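Local structure of hydroquinone dioxygenase large subunit (Pseudomonas sp., 4ZXA) at residues E[261-266]-E[334-339]; E[272-277]-E[284-289]. The protein forms, with a small subunit, an Fe2+-dependent, cupin-type hydroquinone 1,2-dioxygenase, which probably cleaves the aromatic ring of hydroquinone. All blocks are in the same frame, centred on the assembly; numbering follows the deposited sequence.

Overall arrangement
From the N terminus, the chain first builds the strands and helices up to residue 257, including His256 of the metal site. Strand 262-266 then enters contact 1, whose partner, the C-terminal tail 334-339, comes only after 67 further residues. Within that long loop the chain makes the hairpin of strands 270-277 and 283-290, so contact 2 closes a short local loop enclosed by contact 1, and the two do not cross. Contact 1 ties the tail to one cupin sheet; contact 2 joins the last two strands this chain gives to the other sheet, which the small subunit continues. Their centres lie 13 Å apart, and Phe264 packs against Trp273 and Met289 between the sheets.

Contact 1: E[261-266]-E[334-339]; sequences VEWFIQ and PYPIEF. With CD (cadmium ion), chain I; H8N (4-hydroxybenzonitrile), chain J.
The metal-bearing strand of the cupin domain, 262-266, meets the C-terminal tail of the chain through Val261, Trp263, Pro334, Pro336 and Ile337, mainly by apolar side chains. Val261 stands at the entry to the strand, its backbone N hydrogen-bonded to the hydroxyl of Tyr327. Its chi1 of 169° sets CG1 anti to the backbone N and CG2 beside it, which lets both methyls reach the proline: Val261 CG1 and Val261 CG2 each lie 3.9 Å from Pro336 CD. Val261 CG2 also comes to 3.3 Å from the carbonyl O of Pro334. Replacement by an alanine removes both methyls, which would probably open a gap between Pro336 CD and the Pro334 carbonyl and leave the proline to Trp263 alone within this contact.

Two residues further along the strand, on the same side, Trp263 brings its six-membered ring to the tail. Trp263 CZ2 meets CG of Pro336 at 3.6 Å, the proline ring approaching obliquely. CD1 of Ile337 comes instead to the edge of the indole, near its plane, at CH2. Val55 and Trp162 of the small subunit pack on Trp263 and Ile337 respectively, so the tail is held between strand and partner chain. On the tail itself, the Tyr335 hydroxyl donates to Glu338 OE2, which also forms a salt bridge with Arg33 of the small subunit.

Glu262 and Phe264 point to the other side of the strand, into the active site. His256, Asn258 and His303 complete the protein ligands of the cadmium ion, and the nitrile NAA of 4-hydroxybenzonitrile binds it as well. Phe264 CZ approaches ring carbon CAF of this ligand at 3.7 Å. The carboxylate of Glu262 grips the metal with both oxygens, OE1 at 2.4 Å and OE2 at 2.5 Å from the cadmium ion.

Contact 2: E[272-277]-E[284-289]; sequences VWDVGD and RARITM
Arg286 and Val272 pack diagonally across two antiparallel strands. From CB, the arginine sends CG anti to the backbone N and runs on extended from CG to NE. Arg286 CG lies beside the carbonyl O of Trp273 and passes CG1 of Val272, both at 4.1 Å, with OD1 of Asp274 at a similar distance. Arg286 NE keeps within 4.0 Å of Val272 CG1. At the tip, chi4 of -101° turns the guanidinium out of line, and it presents a face to Val272, whose CG1 sits 3.7 Å above the plane of the Arg286 group and over its centre. The Asp274 carboxylate is turned 77° from the guanidinium, too far away for a salt bridge. On the same face, CG2 of Val272 touches the side chain of Thr288.

Beneath these side chains, the backbones of Trp273 and Ile287 exchange two hydrogen bonds, Trp273 N to Ile287 O being nearly straight at 175°. Val275 N donates to Ala285 O, and Val275 O in turn accepts from two donors, Arg284 N at 2.8 Å and Ala285 N at 3.0 Å. Two residues thus face one, a classic beta bulge.

The opposite face carries Trp273, Val275, Ala285 and Ile287. SD of Met289 approaches the indole of Trp273 obliquely, 5.2 Å from the five-membered ring centroid, as a Met-aromatic contact. The Trp273 ring also meets His303 and touches 4-hydroxybenzonitrile. Residues 285-288 pair with a strand of the small subunit, extending the sheet across the interface. Together these features describe an antiparallel beta hairpin of the cupin fold, lining the ligand pocket through Trp273.

Contact 1: E[261-266]-E[334-339]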
ATOM      1  N   VAL E 261      23.666  -9.952  10.237  1.00 22.19           N
ATOM      2  CA  VAL E 261      23.088  -9.217  11.347  1.00 21.45           C
ATOM      3  C   VAL E 261      23.247  -7.716  11.059  1.00 26.99           C
ATOM      4  O   VAL E 261      24.297  -7.285  10.567  1.00 25.05           O
ATOM      5  CB  VAL E 261      23.800  -9.575  12.674  1.00 19.89           C
ATOM      6  CG1 VAL E 261      23.391  -8.613  13.786  1.00 23.08           C
ATOM      7  CG2 VAL E 261      23.506 -11.012  13.084  1.00 19.16           C
ATOM      8  N   GLU E 262      22.210  -6.930  11.345  1.00 20.93           N
ATOM      9  CA  GLU E 262      22.297  -5.474  11.247  1.00 23.27           C
ATOM     10  C   GLU E 262      22.148  -4.853  12.622  1.00 26.04           C
ATOM     11  O   GLU E 262      21.474  -5.432  13.483  1.00 26.15           O
ATOM     12  CB  GLU E 262      21.186  -4.923  10.368  1.00 18.26           C
ATOM     13  CG  GLU E 262      21.287  -5.324   8.931  1.00 24.08           C
ATOM     14  CD  GLU E 262      19.973  -5.168   8.198  1.00 26.47           C
ATOM     15  OE1 GLU E 262      18.925  -5.094   8.883  1.00 27.67           O
ATOM     16  OE2 GLU E 262      19.991  -5.111   6.952  1.00 21.91           O
ATOM     17  N   TRP E 263      22.755  -3.678  12.819  1.00 20.29           N
ATOM     18  CA  TRP E 263      22.589  -2.926  14.061  1.00 21.22           C
ATOM     19  C   TRP E 263      21.950  -1.556  13.825  1.00 23.74           C
ATOM     20  O   TRP E 263      22.386  -0.780  12.973  1.00 22.37           O
ATOM     21  CB  TRP E 263      23.919  -2.779  14.797  1.00 19.24           C
ATOM     22  CG  TRP E 263      24.453  -4.081  15.322  1.00 22.20           C
ATOM     23  CD1 TRP E 263      25.184  -5.007  14.630  1.00 26.14           C
ATOM     24  CD2 TRP E 263      24.310  -4.601  16.654  1.00 22.05           C
ATOM     25  NE1 TRP E 263      25.506  -6.073  15.449  1.00 22.35           N
ATOM     26  CE2 TRP E 263      24.978  -5.847  16.693  1.00 22.87           C
ATOM     27  CE3 TRP E 263      23.700  -4.133  17.822  1.00 20.74           C
ATOM     28  CZ2 TRP E 263      25.037  -6.624  17.848  1.00 22.97           C
ATOM     29  CZ3 TRP E 263      23.755  -4.906  18.957  1.00 18.02           C
ATOM     30  CH2 TRP E 263      24.423  -6.134  18.967  1.00 22.07           C
ATOM     31  N   PHE E 264      20.897  -1.278  14.586  1.00 24.56           N
ATOM     32  CA  PHE E 264      20.209   0.003  14.538  1.00 20.63           C
ATOM     33  C   PHE E 264      20.386   0.736  15.883  1.00 24.98           C
ATOM     34  O   PHE E 264      20.103   0.166  16.939  1.00 24.22           O
ATOM     35  CB  PHE E 264      18.713  -0.222  14.286  1.00 20.24           C
ATOM     36  CG  PHE E 264      18.375  -0.773  12.921  1.00 21.50           C
ATOM     37  CD1 PHE E 264      19.294  -0.749  11.884  1.00 24.77           C
ATOM     38  CD2 PHE E 264      17.111  -1.294  12.667  1.00 26.96           C
ATOM     39  CE1 PHE E 264      18.970  -1.253  10.620  1.00 24.15           C
ATOM     40  CE2 PHE E 264      16.776  -1.796  11.403  1.00 22.75           C
ATOM     41  CZ  PHE E 264      17.714  -1.774  10.379  1.00 19.51           C
ATOM     42  N   ILE E 265      20.876   1.977  15.857  1.00 26.51           N
ATOM     43  CA  ILE E 265      20.856   2.844  17.047  1.00 22.21           C
ATOM     44  C   ILE E 265      19.957   4.042  16.787  1.00 22.23           C
ATOM     45  O   ILE E 265      20.311   4.920  15.989  1.00 21.05           O
ATOM     46  CB  ILE E 265      22.213   3.450  17.354  1.00 23.24           C
ATOM     47  CG1 ILE E 265      23.338   2.418  17.207  1.00 30.51           C
ATOM     48  CG2 ILE E 265      22.192   4.095  18.740  1.00 23.38           C
ATOM     49  CD1 ILE E 265      23.611   1.615  18.427  1.00 32.56           C
ATOM     50  N   GLN E 266      18.806   4.092  17.451  1.00 19.04           N
ATOM     51  CA  GLN E 266      17.841   5.160  17.197  1.00 18.91           C
ATOM     52  C   GLN E 266      18.278   6.463  17.889  1.00 23.23           C
ATOM     53  O   GLN E 266      18.396   6.517  19.115  1.00 24.06           O
ATOM     54  CB  GLN E 266      16.429   4.724  17.621  1.00 19.87           C
ATOM     55  CG  GLN E 266      15.311   5.676  17.217  1.00 21.05           C
ATOM     56  CD  GLN E 266      15.093   5.702  15.717  1.00 22.43           C
ATOM     57  OE1 GLN E 266      15.236   4.680  15.052  1.00 29.61           O
ATOM     58  NE2 GLN E 266      14.755   6.871  15.171  1.00 22.18           N
ATOM     59  N   PRO E 334      22.799 -16.631  13.313  1.00 26.40           N
ATOM     60  CA  PRO E 334      21.767 -15.687  12.843  1.00 24.81           C
ATOM     61  C   PRO E 334      21.617 -14.473  13.759  1.00 26.85           C
ATOM     62  O   PRO E 334      21.252 -13.394  13.282  1.00 28.76           O
ATOM     63  CB  PRO E 334      20.476 -16.500  12.911  1.00 22.25           C
ATOM     64  CG  PRO E 334      20.888 -17.909  13.039  1.00 27.03           C
ATOM     65  CD  PRO E 334      22.240 -17.949  13.642  1.00 25.55           C
ATOM     66  N   TYR E 335      21.854 -14.658  15.058  1.00 23.11           N
ATOM     67  CA  TYR E 335      21.816 -13.545  16.017  1.00 26.27           C
ATOM     68  C   TYR E 335      23.143 -13.437  16.740  1.00 23.60           C
ATOM     69  O   TYR E 335      23.733 -14.449  17.107  1.00 26.66           O
ATOM     70  CB  TYR E 335      20.689 -13.719  17.022  1.00 22.72           C
ATOM     71  CG  TYR E 335      20.761 -14.995  17.810  1.00 25.72           C
ATOM     72  CD1 TYR E 335      20.193 -16.157  17.322  1.00 28.44           C
ATOM     73  CD2 TYR E 335      21.387 -15.039  19.052  1.00 29.84           C
ATOM     74  CE1 TYR E 335      20.241 -17.344  18.045  1.00 30.45           C
ATOM     75  CE2 TYR E 335      21.442 -16.215  19.786  1.00 31.69           C
ATOM     76  CZ  TYR E 335      20.863 -17.368  19.274  1.00 35.50           C
ATOM     77  OH  TYR E 335      20.892 -18.546  19.982  1.00 30.49           O
ATOM     78  N   PRO E 336      23.607 -12.204  16.952  1.00 24.96           N
ATOM     79  CA  PRO E 336      24.999 -11.894  17.302  1.00 23.22           C
ATOM     80  C   PRO E 336      25.471 -12.363  18.684  1.00 23.18           C
ATOM     81  O   PRO E 336      26.630 -12.720  18.797  1.00 25.95           O
ATOM     82  CB  PRO E 336      25.039 -10.368  17.211  1.00 23.98           C
ATOM     83  CG  PRO E 336      23.659  -9.951  17.536  1.00 22.65           C
ATOM     84  CD  PRO E 336      22.781 -10.989  16.881  1.00 25.61           C
ATOM     85  N   ILE E 337      24.610 -12.389  19.693  1.00 22.40           N
ATOM     86  CA  ILE E 337      25.086 -12.587  21.054  1.00 26.89           C
ATOM     87  C   ILE E 337      24.335 -13.646  21.867  1.00 31.47           C
ATOM     88  O   ILE E 337      23.111 -13.596  21.984  1.00 28.84           O
ATOM     89  CB  ILE E 337      25.122 -11.227  21.798  1.00 29.83           C
ATOM     90  CG1 ILE E 337      26.223 -10.364  21.188  1.00 30.19           C
ATOM     91  CG2 ILE E 337      25.415 -11.409  23.272  1.00 30.80           C
ATOM     92  CD1 ILE E 337      25.899  -8.938  21.167  1.00 26.83           C
ATOM     93  N   GLU E 338      25.087 -14.607  22.419  1.00 28.90           N
ATOM     94  CA  GLU E 338      24.551 -15.604  23.365  1.00 33.45           C
ATOM     95  C   GLU E 338      24.679 -15.148  24.823  1.00 34.39           C
ATOM     96  O   GLU E 338      25.785 -14.945  25.316  1.00 39.52           O
ATOM     97  CB  GLU E 338      25.267 -16.949  23.204  1.00 32.93           C
ATOM     98  CG  GLU E 338      24.607 -17.901  22.222  1.00 46.79           C
ATOM     99  CD  GLU E 338      23.372 -18.572  22.798  1.00 45.24           C
ATOM    100  OE1 GLU E 338      23.512 -19.318  23.784  1.00 49.61           O
ATOM    101  OE2 GLU E 338      22.263 -18.356  22.270  1.00 45.61           O
ATOM    102  N   PHE E 339      23.549 -15.000  25.510  1.00 34.83           N
ATOM    103  CA  PHE E 339      23.538 -14.538  26.894  1.00 35.76           C
ATOM    104  C   PHE E 339      22.216 -14.841  27.572  1.00 45.18           C
ATOM    105  O   PHE E 339      21.323 -15.452  26.978  1.00 43.13           O
ATOM    106  CB  PHE E 339      23.831 -13.036  26.985  1.00 36.04           C
ATOM    107  CG  PHE E 339      22.720 -12.157  26.466  1.00 36.68           C
ATOM    108  CD1 PHE E 339      21.750 -11.665  27.320  1.00 34.65           C
ATOM    109  CD2 PHE E 339      22.659 -11.806  25.131  1.00 32.68           C
ATOM    110  CE1 PHE E 339      20.737 -10.856  26.845  1.00 33.75           C
ATOM    111  CE2 PHE E 339      21.644 -10.989  24.658  1.00 34.27           C
ATOM    112  CZ  PHE E 339      20.686 -10.515  25.519  1.00 29.44           C
ATOM    113  OXT PHE E 339      22.021 -14.472  28.735  1.00 47.50           O
TER
HETATM  114 CD    CD I 401      17.514  -5.253   6.945  1.00 28.17          CD
HETATM  115  NAA H8N J 402      17.400  -3.016   6.273  1.00 25.61           N
HETATM  116  CAC H8N J 402      17.377  -1.875   6.206  1.00 26.08           C
HETATM  117  CAI H8N J 402      17.345  -0.383   6.163  1.00 22.33           C
HETATM  118  CAF H8N J 402      17.076   0.304   7.340  1.00 26.14           C
HETATM  119  CAD H8N J 402      17.035   1.695   7.340  1.00 25.04           C
HETATM  120  CAH H8N J 402      17.269   2.356   6.144  1.00 21.20           C
HETATM  121  OAB H8N J 402      17.218   3.724   6.129  1.00 24.40           O
HETATM  122  CAE H8N J 402      17.537   1.671   4.965  1.00 23.16           C
HETATM  123  CAG H8N J 402      17.580   0.285   4.976  1.00 22.78           C

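Contact 2: E[272-277]-E[284-289]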
ATOM      1  N   VAL E 272       9.024   2.226  14.225  1.00 20.30           N
ATOM      2  CA  VAL E 272       8.478   0.904  14.512  1.00 18.89           C
ATOM      3  C   VAL E 272       8.846  -0.135  13.441  1.00 23.54           C
ATOM      4  O   VAL E 272       8.634   0.072  12.235  1.00 22.56           O
ATOM      5  CB  VAL E 272       6.955   0.938  14.696  1.00 23.90           C
ATOM      6  CG1 VAL E 272       6.405  -0.492  14.860  1.00 22.98           C
ATOM      7  CG2 VAL E 272       6.596   1.793  15.877  1.00 22.21           C
ATOM      8  N   TRP E 273       9.380  -1.265  13.895  1.00 21.79           N
ATOM      9  CA  TRP E 273       9.749  -2.341  12.988  1.00 21.97           C
ATOM     10  C   TRP E 273       8.853  -3.579  13.096  1.00 25.80           C
ATOM     11  O   TRP E 273       8.721  -4.160  14.169  1.00 27.19           O
ATOM     12  CB  TRP E 273      11.216  -2.723  13.189  1.00 18.24           C
ATOM     13  CG  TRP E 273      12.159  -1.645  12.778  1.00 21.38           C
ATOM     14  CD1 TRP E 273      12.645  -0.647  13.569  1.00 20.71           C
ATOM     15  CD2 TRP E 273      12.726  -1.436  11.476  1.00 20.26           C
ATOM     16  NE1 TRP E 273      13.488   0.157  12.851  1.00 22.96           N
ATOM     17  CE2 TRP E 273      13.556  -0.302  11.561  1.00 23.36           C
ATOM     18  CE3 TRP E 273      12.625  -2.107  10.252  1.00 19.48           C
ATOM     19  CZ2 TRP E 273      14.276   0.184  10.466  1.00 21.90           C
ATOM     20  CZ3 TRP E 273      13.340  -1.623   9.161  1.00 15.10           C
ATOM     21  CH2 TRP E 273      14.146  -0.488   9.274  1.00 21.28           C
ATOM     22  N   ASP E 274       8.227  -3.959  11.983  1.00 21.66           N
ATOM     23  CA  ASP E 274       7.585  -5.264  11.860  1.00 25.42           C
ATOM     24  C   ASP E 274       8.673  -6.278  11.577  1.00 24.02           C
ATOM     25  O   ASP E 274       9.411  -6.136  10.599  1.00 25.48           O
ATOM     26  CB  ASP E 274       6.622  -5.287  10.673  1.00 30.76           C
ATOM     27  CG  ASP E 274       5.165  -5.263  11.091  1.00 45.09           C
ATOM     28  OD1 ASP E 274       4.848  -4.720  12.178  1.00 52.80           O
ATOM     29  OD2 ASP E 274       4.330  -5.780  10.320  1.00 55.40           O
ATOM     30  N   VAL E 275       8.785  -7.307  12.403  1.00 21.55           N
ATOM     31  CA  VAL E 275       9.818  -8.298  12.171  1.00 20.77           C
ATOM     32  C   VAL E 275       9.230  -9.670  11.998  1.00 22.83           C
ATOM     33  O   VAL E 275       8.511 -10.161  12.868  1.00 22.25           O
ATOM     34  CB  VAL E 275      10.849  -8.317  13.300  1.00 25.45           C
ATOM     35  CG1 VAL E 275      11.902  -9.396  13.034  1.00 19.40           C
ATOM     36  CG2 VAL E 275      11.480  -6.927  13.451  1.00 19.62           C
ATOM     37  N   GLY E 276       9.540 -10.291  10.865  1.00 26.02           N
ATOM     38  CA  GLY E 276       9.011 -11.607  10.567  1.00 25.91           C
ATOM     39  C   GLY E 276      10.003 -12.603   9.999  1.00 31.77           C
ATOM     40  O   GLY E 276      11.195 -12.319   9.826  1.00 31.23           O
ATOM     41  N   ASP E 277       9.482 -13.787   9.704  1.00 38.68           N
ATOM     42  CA  ASP E 277      10.254 -14.884   9.146  1.00 43.14           C
ATOM     43  C   ASP E 277      10.662 -14.630   7.696  1.00 42.49           C
ATOM     44  O   ASP E 277       9.838 -14.246   6.865  1.00 42.22           O
ATOM     45  CB  ASP E 277       9.435 -16.166   9.228  1.00 52.00           C
ATOM     46  CG  ASP E 277      10.066 -17.189  10.125  1.00 56.42           C
ATOM     47  OD1 ASP E 277      11.234 -17.558   9.853  1.00 58.58           O
ATOM     48  OD2 ASP E 277       9.399 -17.615  11.102  1.00 57.26           O
ATOM     49  N   ARG E 284       7.505 -12.472  14.122  1.00 24.41           N
ATOM     50  CA  ARG E 284       8.430 -12.796  15.196  1.00 25.14           C
ATOM     51  C   ARG E 284       8.370 -11.732  16.291  1.00 26.22           C
ATOM     52  O   ARG E 284       8.342 -12.040  17.482  1.00 23.55           O
ATOM     53  CB  ARG E 284       9.847 -12.924  14.650  1.00 27.61           C
ATOM     54  CG  ARG E 284      10.005 -14.092  13.700  1.00 30.20           C
ATOM     55  CD  ARG E 284       9.991 -15.413  14.453  1.00 40.48           C
ATOM     56  NE  ARG E 284      11.340 -15.949  14.614  1.00 46.34           N
ATOM     57  CZ  ARG E 284      12.045 -16.483  13.618  1.00 59.02           C
ATOM     58  NH1 ARG E 284      11.520 -16.545  12.398  1.00 57.49           N
ATOM     59  NH2 ARG E 284      13.277 -16.951  13.828  1.00 58.81           N
ATOM     60  N   ALA E 285       8.319 -10.474  15.883  1.00 25.94           N
ATOM     61  CA  ALA E 285       8.352  -9.396  16.847  1.00 23.36           C
ATOM     62  C   ALA E 285       7.887  -8.076  16.252  1.00 25.24           C
ATOM     63  O   ALA E 285       7.902  -7.883  15.035  1.00 27.59           O
ATOM     64  CB  ALA E 285       9.765  -9.270  17.434  1.00 22.34           C
ATOM     65  N   ARG E 286       7.447  -7.182  17.125  1.00 25.73           N
ATOM     66  CA  ARG E 286       7.150  -5.808  16.761  1.00 27.46           C
ATOM     67  C   ARG E 286       8.001  -4.891  17.635  1.00 22.92           C
ATOM     68  O   ARG E 286       7.762  -4.761  18.833  1.00 31.68           O
ATOM     69  CB  ARG E 286       5.658  -5.508  16.933  1.00 33.33           C
ATOM     70  CG  ARG E 286       5.236  -4.183  16.325  1.00 34.25           C
ATOM     71  CD  ARG E 286       3.759  -3.916  16.538  1.00 34.89           C
ATOM     72  NE  ARG E 286       3.257  -2.840  15.684  1.00 33.25           N
ATOM     73  CZ  ARG E 286       3.048  -1.590  16.096  1.00 37.54           C
ATOM     74  NH1 ARG E 286       3.299  -1.238  17.363  1.00 33.87           N
ATOM     75  NH2 ARG E 286       2.576  -0.690  15.238  1.00 30.25           N
ATOM     76  N   ILE E 287       9.016  -4.278  17.041  1.00 23.66           N
ATOM     77  CA  ILE E 287       9.987  -3.501  17.802  1.00 22.00           C
ATOM     78  C   ILE E 287       9.801  -1.986  17.657  1.00 21.37           C
ATOM     79  O   ILE E 287       9.845  -1.449  16.556  1.00 21.98           O
ATOM     80  CB  ILE E 287      11.431  -3.879  17.413  1.00 24.66           C
ATOM     81  CG1 ILE E 287      11.650  -5.382  17.566  1.00 25.82           C
ATOM     82  CG2 ILE E 287      12.454  -3.107  18.246  1.00 18.18           C
ATOM     83  CD1 ILE E 287      13.104  -5.765  17.436  1.00 22.89           C
ATOM     84  N   THR E 288       9.601  -1.306  18.784  1.00 21.80           N
ATOM     85  CA  THR E 288       9.497   0.141  18.805  1.00 20.28           C
ATOM     86  C   THR E 288      10.811   0.707  19.301  1.00 21.13           C
ATOM     87  O   THR E 288      11.224   0.436  20.415  1.00 25.81           O
ATOM     88  CB  THR E 288       8.383   0.607  19.739  1.00 26.49           C
ATOM     89  OG1 THR E 288       7.139   0.007  19.350  1.00 26.69           O
ATOM     90  CG2 THR E 288       8.256   2.122  19.701  1.00 26.99           C
ATOM     91  N   MET E 289      11.490   1.479  18.469  1.00 23.44           N
ATOM     92  CA  MET E 289      12.792   1.994  18.860  1.00 19.43           C
ATOM     93  C   MET E 289      12.704   3.479  19.168  1.00 23.14           C
ATOM     94  O   MET E 289      12.346   4.291  18.305  1.00 26.28           O
ATOM     95  CB  MET E 289      13.859   1.698  17.796  1.00 19.32           C
ATOM     96  CG  MET E 289      14.223   0.209  17.674  1.00 21.89           C
ATOM     97  SD  MET E 289      15.745  -0.153  16.742  1.00 18.97           S
ATOM     98  CE  MET E 289      17.033   0.445  17.844  1.00 20.27           C
TER